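Local atomic coordinates of 3'3'-cGAMP-specific phosphodiesterase 3 (Vibrio cholerae O1 biovar El Tor str. N16961, PDB entry 5Z7C), a protein that belongs to the HD-domain proteins, a largely helical family, and carries one partial and one fuller HD region in a single chain. Residues H66-F69 against F70-L74; N261-A265 against Q266-P270. The protein carries 2 engineered substitutions. One frame throughout, in Å; residues are numbered along the deposited sequence.

Contact 1. Residues H66-F69 against F70-L74; sequences HDLF and FTLLL
Phe70 turns its edge to the face of His66 and offers its own face to the edge of Phe69. The Phe69 pair is a T-shaped stack: its planes stand at 86°, the centroids lie 4.9 Å apart, and Phe69 CD2 sits over the centre of the Phe70 ring, 3.7 Å from Phe70 CZ. The His66 pair is edge-to-face as well, less upright at 66°, with NE2 of His66 3.5 Å from CE2 of Phe70. Phe69 CG is anti to its backbone N (chi1 179°) whereas Phe70 CG lies beside its own; the differing torsions are consistent with the two neighbouring rings meeting.

Among the polar links, Asp67 O is gripped twice by Thr71, by N at 3.1 Å and by OG1 at 3.0 Å, from opposite faces of the carbonyl plane. The Asp67 side chain receives the N-H of His66 ND1 on OD1 at 2.9 Å, in the imidazole plane, a bond that would limit rotation of the imidazole.

Apolar contacts follow the helical spacing: Leu68 CG touches Leu72 CD1 (3.9 Å), and Phe69 CE2 touches Leu73 CD1 (3.5 Å).

The rings of His66, Phe69 and Phe70 form an aromatic cluster on the last turns of helix 62-73, buried along this contact.

Contact 2. Residues N261-A265 against Q266-P270; sequences NLPPA and QAHLP
The amide of His268 donates to Ala265 O, with His268 N and Ala265 O 2.8 Å apart and an N-H...O angle of 158°; the donor stands above the carbonyl plane. One residue earlier the same pattern recurs: Ala267 N reaches Pro264 O at 3.1 Å, again from above the carbonyl plane. Both bonds join residues three apart, the evidence for a short 3-10 turn here.

The side chains then fold back over Pro263. Its CB lies 3.7 Å from the methyl CB of Ala267, and its CG is 3.8 Å from NE2 of His268. The side chains of Pro263 and His268 cross at about a right angle. With its CG anti to the carbonyl carbon (chi1 -59°), the His268 side chain swings back to the start of the turn, where CD2 comes within 3.7 Å of Pro264 O.

The ring's polar atoms look to different partners. ND1 is hydrogen-bonded to the hydroxyl of Ser23, while NE2 meets a water 3.1 Å from it, lying at the ring edge in its plane. That water also approaches Pro263 O, but so closely that the bridge is doubtful.

The turn lies at the surface after helix 255-260. Pro263, Pro264 and Gln266 rest on helix 62-73, Leu262 packs on helix 43-56, and beyond His268 the chain enters strand 270-271, which runs antiparallel to strand 20-21.

Contact 1 comes first along the chain, within helix 62-73; contact 2 follows nearly two hundred residues later, in the loop between helix 255-260 and strand 270-271. Their centres are nevertheless only about 11 Å apart, and they touch directly. His66 CD2 packs 3.5 Å from Gln266 CD, and Phe69 CE1 lies 3.6 Å from Pro263 CG, so the surface turn rests on the aromatic cluster of helix 62-73. Helix 43-56 adjoins both, meeting Phe69 in one and Leu262 in the other. The packing thus ties an early helix to a connection that leads through strand 270-271 to helix 273-290.

Contact 1. Residues H66-F69 against F70-L74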
loop_
_atom_site.group_PDB
_atom_site.type_symbol
_atom_site.label_atom_id
_atom_site.label_comp_id
_atom_site.label_asym_id
_atom_site.label_seq_id
_atom_site.Cartn_x
_atom_site.Cartn_y
_atom_site.Cartn_z
ATOM N N HIS A 66 8.369 19.453 -4.159
ATOM C CA HIS A 66 7.932 18.697 -3.028
ATOM C C HIS A 66 6.612 18.055 -3.313
ATOM O O HIS A 66 6.423 16.894 -3.097
ATOM C CB HIS A 66 7.777 19.639 -1.857
ATOM C CG HIS A 66 7.086 19.047 -0.679
ATOM N ND1 HIS A 66 5.725 19.045 -0.541
ATOM C CD2 HIS A 66 7.568 18.458 0.428
ATOM C CE1 HIS A 66 5.396 18.478 0.597
ATOM N NE2 HIS A 66 6.499 18.107 1.199
ATOM N N ASP A 67 5.674 18.848 -3.775
ATOM C CA ASP A 67 4.344 18.384 -4.054
ATOM C C ASP A 67 4.340 17.362 -5.143
ATOM O O ASP A 67 3.531 16.491 -5.162
ATOM C CB ASP A 67 3.448 19.544 -4.409
ATOM C CG ASP A 67 2.970 20.258 -3.222
ATOM O OD1 ASP A 67 3.678 20.273 -2.237
ATOM O OD2 ASP A 67 1.880 20.804 -3.243
ATOM N N LEU A 68 5.217 17.520 -6.095
ATOM C CA LEU A 68 5.371 16.554 -7.142
ATOM C C LEU A 68 5.862 15.237 -6.634
ATOM O O LEU A 68 5.476 14.210 -7.107
ATOM C CB LEU A 68 6.302 17.090 -8.200
ATOM C CG LEU A 68 6.556 16.143 -9.348
ATOM C CD1 LEU A 68 5.314 15.993 -10.129
ATOM C CD2 LEU A 68 7.625 16.656 -10.189
ATOM N N PHE A 69 6.741 15.270 -5.666
ATOM C CA PHE A 69 7.365 14.072 -5.173
ATOM C C PHE A 69 6.332 13.164 -4.603
ATOM O O PHE A 69 6.345 11.986 -4.803
ATOM C CB PHE A 69 8.313 14.500 -4.073
ATOM C CG PHE A 69 9.040 13.394 -3.417
ATOM C CD1 PHE A 69 10.073 12.803 -4.019
ATOM C CD2 PHE A 69 8.706 12.997 -2.175
ATOM C CE1 PHE A 69 10.721 11.820 -3.422
ATOM C CE2 PHE A 69 9.353 12.018 -1.591
ATOM C CZ PHE A 69 10.369 11.425 -2.215
ATOM N N PHE A 70 5.471 13.734 -3.804
ATOM C CA PHE A 70 4.373 13.020 -3.237
ATOM C C PHE A 70 3.284 12.606 -4.204
ATOM O O PHE A 70 2.760 11.529 -4.100
ATOM C CB PHE A 70 3.913 13.693 -1.962
ATOM C CG PHE A 70 4.936 13.621 -0.881
ATOM C CD1 PHE A 70 5.279 12.435 -0.334
ATOM C CD2 PHE A 70 5.589 14.729 -0.455
ATOM C CE1 PHE A 70 6.216 12.368 0.615
ATOM C CE2 PHE A 70 6.527 14.643 0.500
ATOM C CZ PHE A 70 6.839 13.468 1.026
ATOM N N THR A 71 2.985 13.438 -5.182
ATOM C CA THR A 71 1.958 13.106 -6.126
ATOM C C THR A 71 2.410 11.844 -6.790
ATOM O O THR A 71 1.634 10.949 -6.985
ATOM C CB THR A 71 1.809 14.208 -7.168
ATOM O OG1 THR A 71 1.173 15.321 -6.583
ATOM C CG2 THR A 71 0.958 13.792 -8.281
ATOM N N LEU A 72 3.673 11.772 -7.139
ATOM C CA LEU A 72 4.174 10.615 -7.829
ATOM C C LEU A 72 4.085 9.368 -7.012
ATOM O O LEU A 72 3.774 8.331 -7.513
ATOM C CB LEU A 72 5.619 10.822 -8.216
ATOM C CG LEU A 72 5.885 11.833 -9.308
ATOM C CD1 LEU A 72 7.284 12.265 -9.246
ATOM C CD2 LEU A 72 5.609 11.237 -10.639
ATOM N N LEU A 73 4.448 9.463 -5.756
ATOM C CA LEU A 73 4.402 8.355 -4.834
ATOM C C LEU A 73 3.014 7.864 -4.531
ATOM O O LEU A 73 2.783 6.708 -4.383
ATOM C CB LEU A 73 5.112 8.749 -3.552
ATOM C CG LEU A 73 6.599 9.039 -3.549
ATOM C CD1 LEU A 73 7.040 9.531 -2.253
ATOM C CD2 LEU A 73 7.364 7.848 -3.900
ATOM N N LEU A 74 2.086 8.776 -4.450
ATOM C CA LEU A 74 0.749 8.496 -4.019
ATOM C C LEU A 74 -0.266 8.394 -5.125
ATOM O O LEU A 74 -1.433 8.485 -4.866
ATOM C CB LEU A 74 0.291 9.589 -3.098
ATOM C CG LEU A 74 0.881 9.620 -1.713
ATOM C CD1 LEU A 74 0.331 10.799 -1.029
ATOM C CD2 LEU A 74 0.493 8.398 -1.002
#

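Contact 2. Residues N261-A265 against Q266-P270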
loop_
_atom_site.group_PDB
_atom_site.type_symbol
_atom_site.label_atom_id
_atom_site.label_comp_id
_atom_site.label_asym_id
_atom_site.label_seq_id
_atom_site.Cartn_x
_atom_site.Cartn_y
_atom_site.Cartn_z
ATOM N N ASN A 261 17.130 11.280 -2.171
ATOM C CA ASN A 261 17.973 12.415 -2.403
ATOM C C ASN A 261 17.403 13.430 -3.346
ATOM O O ASN A 261 17.961 14.475 -3.510
ATOM C CB ASN A 261 19.331 11.951 -2.886
ATOM C CG ASN A 261 20.103 11.204 -1.830
ATOM O OD1 ASN A 261 20.061 11.540 -0.671
ATOM N ND2 ASN A 261 20.818 10.189 -2.234
ATOM N N LEU A 262 16.357 13.084 -4.051
ATOM C CA LEU A 262 15.754 14.011 -4.983
ATOM C C LEU A 262 14.988 15.220 -4.505
ATOM O O LEU A 262 15.117 16.268 -5.107
ATOM C CB LEU A 262 14.941 13.263 -6.006
ATOM C CG LEU A 262 15.758 12.277 -6.807
ATOM C CD1 LEU A 262 14.883 11.620 -7.799
ATOM C CD2 LEU A 262 16.869 12.966 -7.470
ATOM N N PRO A 263 14.156 15.066 -3.510
ATOM C CA PRO A 263 13.250 16.122 -3.117
ATOM C C PRO A 263 13.871 17.206 -2.289
ATOM O O PRO A 263 14.953 17.043 -1.777
ATOM C CB PRO A 263 12.215 15.381 -2.314
ATOM C CG PRO A 263 12.902 14.242 -1.802
ATOM C CD PRO A 263 13.962 13.859 -2.716
ATOM N N PRO A 264 13.133 18.247 -2.011
ATOM C CA PRO A 264 13.550 19.247 -1.058
ATOM C C PRO A 264 13.505 18.685 0.330
ATOM O O PRO A 264 12.904 17.678 0.526
ATOM C CB PRO A 264 12.475 20.285 -1.197
ATOM C CG PRO A 264 12.061 20.188 -2.520
ATOM C CD PRO A 264 12.361 18.862 -3.070
ATOM N N ALA A 265 14.137 19.349 1.275
ATOM C CA ALA A 265 14.301 18.848 2.620
ATOM C C ALA A 265 12.967 18.692 3.294
ATOM O O ALA A 265 12.778 17.878 4.158
ATOM C CB ALA A 265 15.156 19.775 3.387
ATOM N N GLN A 266 12.010 19.429 2.800
ATOM C CA GLN A 266 10.696 19.489 3.362
ATOM C C GLN A 266 10.103 18.099 3.346
ATOM O O GLN A 266 9.305 17.763 4.159
ATOM C CB GLN A 266 9.894 20.417 2.490
ATOM C CG GLN A 266 8.558 20.820 2.974
ATOM C CD GLN A 266 7.817 21.612 1.928
ATOM O OE1 GLN A 266 8.379 22.001 0.908
ATOM N NE2 GLN A 266 6.545 21.861 2.172
ATOM N N ALA A 267 10.546 17.278 2.425
ATOM C CA ALA A 267 10.014 15.961 2.253
ATOM C C ALA A 267 10.433 15.055 3.352
ATOM O O ALA A 267 9.928 13.977 3.481
ATOM C CB ALA A 267 10.468 15.423 0.969
ATOM N N HIS A 268 11.410 15.484 4.115
ATOM C CA HIS A 268 12.082 14.619 5.041
ATOM C C HIS A 268 11.712 14.874 6.467
ATOM O O HIS A 268 12.386 14.456 7.349
ATOM C CB HIS A 268 13.563 14.736 4.854
ATOM C CG HIS A 268 14.020 14.394 3.481
ATOM N ND1 HIS A 268 13.826 13.162 2.923
ATOM C CD2 HIS A 268 14.677 15.117 2.559
ATOM C CE1 HIS A 268 14.333 13.142 1.713
ATOM N NE2 HIS A 268 14.849 14.322 1.466
ATOM N N LEU A 269 10.579 15.493 6.678
ATOM C CA LEU A 269 10.175 15.919 7.974
ATOM C C LEU A 269 10.177 14.751 8.859
ATOM O O LEU A 269 9.828 13.692 8.433
ATOM C CB LEU A 269 8.732 16.291 7.913
ATOM C CG LEU A 269 8.258 17.448 7.087
ATOM C CD1 LEU A 269 6.792 17.416 7.155
ATOM C CD2 LEU A 269 8.786 18.722 7.633
ATOM N N PRO A 270 10.538 14.920 10.109
ATOM C CA PRO A 270 10.427 13.834 11.056
ATOM C C PRO A 270 8.995 13.648 11.405
ATOM O O PRO A 270 8.272 14.610 11.457
ATOM C CB PRO A 270 11.184 14.362 12.263
ATOM C CG PRO A 270 11.954 15.458 11.785
ATOM C CD PRO A 270 11.172 16.077 10.734
HETATM O O HOH W 1 16.697 15.835 -0.482
#